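PDB 6RJ1: Mgp-operon protein 3 from Mycoplasma pneumoniae, which is an adhesion protein of the cell membrane, also called P40/P90, that probably helps the bacterium attach to host cells, perhaps through sugars. Local coordinates for residues E510-F515 with W579-G584; N211-K216 with Y617-S622; N597-G600 with P604-G607. One frame throughout, in Å; residues are numbered along the deposited sequence.

Contact 1 of 3, residues E510-F515 with W579-G584; sequences ENQLGF and WSTTAG
Just where helix 503-511 gives way to a loop, Gln512 reaches into the loop that follows strand 575-577 and lies over one face of the Trp579 indole. Glutamine suits this place because its aliphatic part and its amide find different partners on one residue. CG sits 3.8 Å from the centroid of the six-membered ring of Trp579, almost straight above it, in a CH-pi contact. Further along the same chain, NE2 hangs over the indole near its rim, 3.3 Å from NE1 of Trp579; both are donors, so no hydrogen bond joins them, and the amide nitrogen simply lies over the indole face. Amide and ring planes are 32° apart. The tryptophan backbone takes the polar end: Trp579 N gives a fairly straight hydrogen bond (162°) to Gln512 OE1 at 3.0 Å, arriving from above the carbonyl plane, and Gln512 NE2 returns a weak one to Trp579 O at 3.2 Å. Because Trp579 CG stands between its own backbone N and carbonyl carbon (chi1 58°), the indole folds back beside the main chain, and one amide can meet both ring and backbone.

Both segments belong to the MgpC adhesin family, which is grouped with the beta-propellers, and the contact ties a helix end to a loop leaving the mixed sheet that includes strands 549-563 and 575-577; Gln512 also touches Val560 of that sheet. Gly514, with positive phi, turns the chain out of helical geometry two residues beyond the glutamine. A methyl group borders the amide as well, Thr581 CG2 lying 3.3 Å from Gln512 NE2, while the hydroxyl of Thr581 is hydrogen-bonded to Thr690. Gln512 OE1 has a second donor in Asn660, so two bonds hold the buried oxygen, and the indole N-H of Trp579 is spent on Gly600 O.

Contact 2 of 3, residues N211-K216 with Y617-S622; sequences NNPGPK and YVTPVS
Asn211 reaches Val621 through its backbone, its O lying 4.4 Å from Val621 CG2, while its side-chain amide leads away to Glu632 and to the carbonyl of Glu633. Asn212 shapes the loop: its OD1 accepts from Gly214 N at 3.0 Å (154°), an Asx turn that bends the chain round Pro213, and its ND2 is held by the carbonyl of Gln635. The turn presents Pro213, which carries most of the contact. The ring points at the other loop, and its CG rests against two neighbours, Thr619 OG1 at 3.4 Å and Val621 CG2 at 3.5 Å. The proline ring and the threonine side chain cross at about a right angle. Phe609 of strand 609-611 touches both Pro213 and Thr619, joining the two loops to that strand. Pro215 packs on helix 187-192, where Lys216 ends in a salt bridge with Asp188.

Thr619 OG1 stands opposite its backbone N (chi1 -178°), where it donates to Val621 O at 2.7 Å. Its hydroxyl proton is thus used within its own loop. Between the segments the contact is therefore van der Waals in kind: a rigid proline meets an apolar methyl and a polar oxygen already engaged with Val621 O, while the polar groups of both segments bond within their own loop or to third parts of the chain.

Contact 3 of 3, residues N597-G600 with P604-G607; sequences NTAG and PING
Ile605 leans on the backbone of Ala599 and Gly600, and its path from CB explains how. CB points at the other segment and lies 4.3 Å from Gly600 N. There the side chain branches. CG2 does the touching: Ile605 CG2 meets Gly600 N at 3.4 Å, Ala599 C at 3.8 Å and Ala599 CB at 4.0 Å, so a single methyl covers the peptide link and the small side chain beside it. CG1 takes the other direction, opposite the backbone N (chi1 -164°), and neither it nor CD1 comes into close contact with 597-600. Elsewhere Ile605 packs on Val634, and the beta-branched, apolar shape of isoleucine suits this buried place.

One peptide earlier, Asn597 OD1 accepts from Ala599 N at 3.1 Å, an Asx turn, and also from Gly584 N. Gly600, with positive phi, turns the chain on towards Pro604. Asn606 lends polar anchorage, with ND2 bonded to Ser580 OG and Thr582 O. An Asx turn followed by a positive-phi glycine is consistent with the reversals of an irregular loop, here the one between helix 591-595 and strand 609-611.

How the contacts relate
The three contacts crowd into one region of the chain, well to the side of its centre: contacts 2 and 3 have centres about 7 Å apart, contacts 1 and 3 about 8 Å, and contacts 1 and 2 about 14 Å. Contact 2 brings together the most distant pieces of sequence, and contacts 1 and 3 fall, in that order, within its span. Segments 579-584, 597-600, 604-607 and 617-622 pack against one another, with asparagines bridging them: Asn606 OD1 accepts from Thr619 N, and Asn597 ND2 bonds to Ser622 OG. Loops joining strands and helices of the MgpC adhesin range thus gather together, joined by 211-216 from far earlier, which probably helps define this adhesin region's shape.

Contact 1 of 3, residues E510-F515 with W579-G584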
loop_
_atom_site.group_PDB
_atom_site.type_symbol
_atom_site.label_atom_id
_atom_site.label_comp_id
_atom_site.label_asym_id
_atom_site.label_seq_id
_atom_site.Cartn_x
_atom_site.Cartn_y
_atom_site.Cartn_z
ATOM N N GLU A 510 -4.219 7.051 -14.619
ATOM C CA GLU A 510 -4.051 8.490 -14.830
ATOM C C GLU A 510 -5.330 9.227 -15.187
ATOM O O GLU A 510 -5.479 10.380 -14.783
ATOM C CB GLU A 510 -2.959 8.773 -15.865
ATOM C CG GLU A 510 -1.546 8.536 -15.343
ATOM C CD GLU A 510 -0.413 8.883 -16.293
ATOM O OE1 GLU A 510 -0.665 9.037 -17.511
ATOM O OE2 GLU A 510 0.737 8.998 -15.813
ATOM N N ASN A 511 -6.242 8.594 -15.940
ATOM C CA ASN A 511 -7.494 9.244 -16.329
ATOM C C ASN A 511 -8.424 9.438 -15.146
ATOM O O ASN A 511 -9.171 10.412 -15.103
ATOM C CB ASN A 511 -8.188 8.515 -17.486
ATOM C CG ASN A 511 -7.460 8.632 -18.796
ATOM O OD1 ASN A 511 -6.465 9.366 -18.929
ATOM N ND2 ASN A 511 -7.925 7.892 -19.794
ATOM N N GLN A 512 -8.346 8.541 -14.164
ATOM C CA GLN A 512 -9.179 8.640 -12.975
ATOM C C GLN A 512 -8.587 9.606 -11.936
ATOM O O GLN A 512 -9.276 9.931 -10.974
ATOM C CB GLN A 512 -9.491 7.248 -12.394
ATOM C CG GLN A 512 -10.930 7.150 -11.920
ATOM C CD GLN A 512 -11.429 5.744 -11.751
ATOM O OE1 GLN A 512 -11.838 5.348 -10.658
ATOM N NE2 GLN A 512 -11.450 4.973 -12.833
ATOM N N LEU A 513 -7.344 10.119 -12.162
ATOM C CA LEU A 513 -6.679 11.055 -11.250
ATOM C C LEU A 513 -7.403 12.381 -11.167
ATOM O O LEU A 513 -7.356 13.045 -10.135
ATOM C CB LEU A 513 -5.196 11.276 -11.613
ATOM C CG LEU A 513 -4.202 10.118 -11.363
ATOM C CD1 LEU A 513 -2.847 10.427 -11.968
ATOM C CD2 LEU A 513 -4.014 9.835 -9.881
ATOM N N GLY A 514 -8.069 12.761 -12.248
ATOM C CA GLY A 514 -8.815 14.007 -12.307
ATOM C C GLY A 514 -9.170 14.446 -13.707
ATOM O O GLY A 514 -8.964 13.709 -14.676
ATOM N N PHE A 515 -9.696 15.668 -13.806
ATOM C CA PHE A 515 -10.133 16.274 -15.055
ATOM C C PHE A 515 -9.070 17.159 -15.709
ATOM O O PHE A 515 -8.468 18.026 -15.069
ATOM C CB PHE A 515 -11.447 17.042 -14.838
ATOM C CG PHE A 515 -11.991 17.775 -16.037
ATOM C CD1 PHE A 515 -12.727 17.105 -17.010
ATOM C CD2 PHE A 515 -11.802 19.146 -16.175
ATOM C CE1 PHE A 515 -13.239 17.787 -18.114
ATOM C CE2 PHE A 515 -12.317 19.830 -17.283
ATOM C CZ PHE A 515 -13.044 19.147 -18.236
ATOM N N TRP A 579 -14.864 5.449 -10.787
ATOM C CA TRP A 579 -15.738 4.462 -11.415
ATOM C C TRP A 579 -15.019 3.138 -11.649
ATOM O O TRP A 579 -13.781 3.104 -11.717
ATOM C CB TRP A 579 -16.316 5.006 -12.736
ATOM C CG TRP A 579 -15.255 5.398 -13.720
ATOM C CD1 TRP A 579 -14.621 4.582 -14.610
ATOM C CD2 TRP A 579 -14.637 6.687 -13.840
ATOM N NE1 TRP A 579 -13.641 5.280 -15.272
ATOM C CE2 TRP A 579 -13.629 6.577 -14.820
ATOM C CE3 TRP A 579 -14.829 7.927 -13.202
ATOM C CZ2 TRP A 579 -12.845 7.670 -15.211
ATOM C CZ3 TRP A 579 -14.020 8.995 -13.559
ATOM C CH2 TRP A 579 -13.065 8.871 -14.573
ATOM N N SER A 580 -15.803 2.057 -11.801
ATOM C CA SER A 580 -15.330 0.703 -12.076
ATOM C C SER A 580 -14.678 0.649 -13.468
ATOM O O SER A 580 -15.266 1.135 -14.451
ATOM C CB SER A 580 -16.503 -0.272 -12.013
ATOM O OG SER A 580 -16.160 -1.546 -12.536
ATOM N N THR A 581 -13.466 0.069 -13.544
ATOM C CA THR A 581 -12.720 -0.060 -14.800
ATOM C C THR A 581 -12.579 -1.513 -15.246
ATOM O O THR A 581 -11.646 -1.842 -15.979
ATOM C CB THR A 581 -11.368 0.627 -14.703
ATOM O OG1 THR A 581 -10.605 0.018 -13.662
ATOM C CG2 THR A 581 -11.482 2.121 -14.517
ATOM N N THR A 582 -13.510 -2.376 -14.817
ATOM C CA THR A 582 -13.501 -3.794 -15.158
ATOM C C THR A 582 -13.743 -3.980 -16.654
ATOM O O THR A 582 -14.639 -3.348 -17.211
ATOM C CB THR A 582 -14.507 -4.548 -14.275
ATOM O OG1 THR A 582 -14.174 -4.291 -12.909
ATOM C CG2 THR A 582 -14.519 -6.051 -14.533
ATOM N N ALA A 583 -12.932 -4.839 -17.294
ATOM C CA ALA A 583 -13.024 -5.181 -18.711
ATOM C C ALA A 583 -14.421 -5.703 -19.026
ATOM O O ALA A 583 -14.989 -6.447 -18.226
ATOM C CB ALA A 583 -11.989 -6.243 -19.047
ATOM N N GLY A 584 -14.959 -5.299 -20.174
ATOM C CA GLY A 584 -16.289 -5.691 -20.634
ATOM C C GLY A 584 -16.488 -7.187 -20.789
ATOM O O GLY A 584 -15.516 -7.935 -20.928
#

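Contact 2 of 3, residues N211-K216 with Y617-S622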
loop_
_atom_site.group_PDB
_atom_site.type_symbol
_atom_site.label_atom_id
_atom_site.label_comp_id
_atom_site.label_asym_id
_atom_site.label_seq_id
_atom_site.Cartn_x
_atom_site.Cartn_y
_atom_site.Cartn_z
ATOM N N ASN A 211 -22.523 4.855 -28.239
ATOM C CA ASN A 211 -22.826 3.451 -27.940
ATOM C C ASN A 211 -22.591 3.055 -26.476
ATOM O O ASN A 211 -22.523 1.859 -26.187
ATOM C CB ASN A 211 -22.091 2.502 -28.902
ATOM C CG ASN A 211 -22.378 2.761 -30.354
ATOM O OD1 ASN A 211 -23.529 2.722 -30.801
ATOM N ND2 ASN A 211 -21.330 3.036 -31.118
ATOM N N ASN A 212 -22.502 4.038 -25.550
ATOM C CA ASN A 212 -22.313 3.739 -24.128
ATOM C C ASN A 212 -23.629 3.189 -23.591
ATOM O O ASN A 212 -24.646 3.887 -23.648
ATOM C CB ASN A 212 -21.860 4.959 -23.339
ATOM C CG ASN A 212 -21.370 4.641 -21.948
ATOM O OD1 ASN A 212 -22.123 4.195 -21.075
ATOM N ND2 ASN A 212 -20.098 4.882 -21.704
ATOM N N PRO A 213 -23.648 1.914 -23.128
ATOM C CA PRO A 213 -24.908 1.321 -22.661
ATOM C C PRO A 213 -25.222 1.527 -21.171
ATOM O O PRO A 213 -26.199 0.958 -20.685
ATOM C CB PRO A 213 -24.696 -0.158 -22.975
ATOM C CG PRO A 213 -23.248 -0.363 -22.747
ATOM C CD PRO A 213 -22.541 0.938 -23.023
ATOM N N GLY A 214 -24.404 2.310 -20.462
ATOM C CA GLY A 214 -24.582 2.519 -19.031
ATOM C C GLY A 214 -24.937 3.923 -18.597
ATOM O O GLY A 214 -24.114 4.570 -17.943
ATOM N N PRO A 215 -26.179 4.411 -18.863
ATOM C CA PRO A 215 -26.542 5.764 -18.399
ATOM C C PRO A 215 -26.599 5.870 -16.873
ATOM O O PRO A 215 -26.372 6.947 -16.324
ATOM C CB PRO A 215 -27.926 5.990 -19.020
ATOM C CG PRO A 215 -28.471 4.644 -19.256
ATOM C CD PRO A 215 -27.303 3.782 -19.593
ATOM N N LYS A 216 -26.889 4.739 -16.204
ATOM C CA LYS A 216 -27.026 4.635 -14.754
ATOM C C LYS A 216 -25.712 4.326 -14.034
ATOM O O LYS A 216 -25.722 4.180 -12.810
ATOM C CB LYS A 216 -28.135 3.626 -14.366
ATOM C CG LYS A 216 -29.520 3.935 -14.941
ATOM C CD LYS A 216 -30.085 5.310 -14.559
ATOM C CE LYS A 216 -31.364 5.589 -15.322
ATOM N NZ LYS A 216 -31.867 6.964 -15.073
ATOM N N TYR A 617 -22.555 -7.247 -13.282
ATOM C CA TYR A 617 -22.186 -5.900 -12.854
ATOM C C TYR A 617 -21.205 -5.219 -13.832
ATOM O O TYR A 617 -20.740 -4.118 -13.567
ATOM C CB TYR A 617 -21.683 -5.906 -11.401
ATOM C CG TYR A 617 -22.809 -6.013 -10.395
ATOM C CD1 TYR A 617 -23.542 -4.892 -10.016
ATOM C CD2 TYR A 617 -23.144 -7.235 -9.821
ATOM C CE1 TYR A 617 -24.576 -4.983 -9.085
ATOM C CE2 TYR A 617 -24.180 -7.341 -8.891
ATOM C CZ TYR A 617 -24.892 -6.209 -8.525
ATOM O OH TYR A 617 -25.920 -6.301 -7.614
ATOM N N VAL A 618 -20.956 -5.857 -14.989
ATOM C CA VAL A 618 -20.064 -5.377 -16.051
ATOM C C VAL A 618 -20.844 -5.140 -17.342
ATOM O O VAL A 618 -21.877 -5.777 -17.571
ATOM C CB VAL A 618 -18.855 -6.307 -16.329
ATOM C CG1 VAL A 618 -17.607 -5.495 -16.619
ATOM C CG2 VAL A 618 -18.603 -7.293 -15.199
ATOM N N THR A 619 -20.317 -4.258 -18.206
ATOM C CA THR A 619 -20.919 -3.908 -19.488
ATOM C C THR A 619 -20.906 -5.072 -20.484
ATOM O O THR A 619 -19.884 -5.747 -20.623
ATOM C CB THR A 619 -20.289 -2.628 -20.065
ATOM O OG1 THR A 619 -20.938 -2.307 -21.293
ATOM C CG2 THR A 619 -18.776 -2.737 -20.286
ATOM N N PRO A 620 -22.024 -5.313 -21.200
ATOM C CA PRO A 620 -22.029 -6.396 -22.199
ATOM C C PRO A 620 -21.389 -5.978 -23.528
ATOM O O PRO A 620 -21.116 -6.838 -24.356
ATOM C CB PRO A 620 -23.512 -6.757 -22.338
ATOM C CG PRO A 620 -24.276 -5.714 -21.520
ATOM C CD PRO A 620 -23.327 -4.623 -21.164
ATOM N N VAL A 621 -21.158 -4.663 -23.734
ATOM C CA VAL A 621 -20.499 -4.104 -24.924
ATOM C C VAL A 621 -19.368 -3.137 -24.524
ATOM O O VAL A 621 -19.535 -2.314 -23.621
ATOM C CB VAL A 621 -21.444 -3.498 -25.996
ATOM C CG1 VAL A 621 -22.218 -4.587 -26.736
ATOM C CG2 VAL A 621 -22.384 -2.469 -25.402
ATOM N N SER A 622 -18.210 -3.276 -25.182
ATOM C CA SER A 622 -17.005 -2.476 -24.953
ATOM C C SER A 622 -16.105 -2.478 -26.197
ATOM O O SER A 622 -16.316 -3.268 -27.116
ATOM C CB SER A 622 -16.232 -3.004 -23.742
ATOM O OG SER A 622 -15.800 -4.344 -23.939
#

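Contact 3 of 3, residues N597-G600 with P604-G607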
loop_
_atom_site.group_PDB
_atom_site.type_symbol
_atom_site.label_atom_id
_atom_site.label_comp_id
_atom_site.label_asym_id
_atom_site.label_seq_id
_atom_site.Cartn_x
_atom_site.Cartn_y
_atom_site.Cartn_z
ATOM N N ASN A 597 -8.698 -3.726 -22.669
ATOM C CA ASN A 597 -10.125 -3.479 -22.924
ATOM C C ASN A 597 -10.500 -2.065 -22.512
ATOM O O ASN A 597 -10.097 -1.586 -21.462
ATOM C CB ASN A 597 -11.017 -4.512 -22.251
ATOM C CG ASN A 597 -12.472 -4.365 -22.611
ATOM O OD1 ASN A 597 -13.252 -3.784 -21.868
ATOM N ND2 ASN A 597 -12.877 -4.895 -23.755
ATOM N N THR A 598 -11.235 -1.389 -23.376
ATOM C CA THR A 598 -11.612 0.021 -23.277
ATOM C C THR A 598 -12.684 0.324 -22.184
ATOM O O THR A 598 -12.797 1.483 -21.790
ATOM C CB THR A 598 -11.978 0.456 -24.696
ATOM O OG1 THR A 598 -10.865 1.161 -25.227
ATOM C CG2 THR A 598 -13.269 1.259 -24.809
ATOM N N ALA A 599 -13.415 -0.687 -21.668
ATOM C CA ALA A 599 -14.462 -0.463 -20.661
ATOM C C ALA A 599 -13.994 0.336 -19.444
ATOM O O ALA A 599 -13.165 -0.136 -18.657
ATOM C CB ALA A 599 -15.100 -1.775 -20.233
ATOM N N GLY A 600 -14.496 1.568 -19.356
ATOM C CA GLY A 600 -14.224 2.499 -18.266
ATOM C C GLY A 600 -12.942 3.297 -18.370
ATOM O O GLY A 600 -12.525 3.896 -17.380
ATOM N N PRO A 604 -17.327 6.373 -16.495
ATOM C CA PRO A 604 -18.126 5.195 -16.095
ATOM C C PRO A 604 -18.787 4.414 -17.242
ATOM O O PRO A 604 -18.991 4.951 -18.332
ATOM C CB PRO A 604 -19.167 5.775 -15.127
ATOM C CG PRO A 604 -18.684 7.121 -14.767
ATOM C CD PRO A 604 -17.877 7.615 -15.921
ATOM N N ILE A 605 -19.102 3.128 -16.987
ATOM C CA ILE A 605 -19.753 2.209 -17.930
ATOM C C ILE A 605 -20.451 1.057 -17.193
ATOM O O ILE A 605 -21.559 0.673 -17.558
ATOM C CB ILE A 605 -18.790 1.704 -19.067
ATOM C CG1 ILE A 605 -19.580 1.083 -20.255
ATOM C CG2 ILE A 605 -17.682 0.760 -18.545
ATOM C CD1 ILE A 605 -18.923 1.178 -21.593
ATOM N N ASN A 606 -19.790 0.509 -16.171
ATOM C CA ASN A 606 -20.269 -0.628 -15.396
ATOM C C ASN A 606 -21.343 -0.265 -14.387
ATOM O O ASN A 606 -21.371 0.839 -13.841
ATOM C CB ASN A 606 -19.097 -1.370 -14.733
ATOM C CG ASN A 606 -18.109 -1.945 -15.723
ATOM O OD1 ASN A 606 -18.432 -2.242 -16.876
ATOM N ND2 ASN A 606 -16.876 -2.112 -15.299
ATOM N N GLY A 607 -22.217 -1.228 -14.172
ATOM C CA GLY A 607 -23.356 -1.168 -13.272
ATOM C C GLY A 607 -24.197 -2.405 -13.480
ATOM O O GLY A 607 -23.779 -3.305 -14.212
#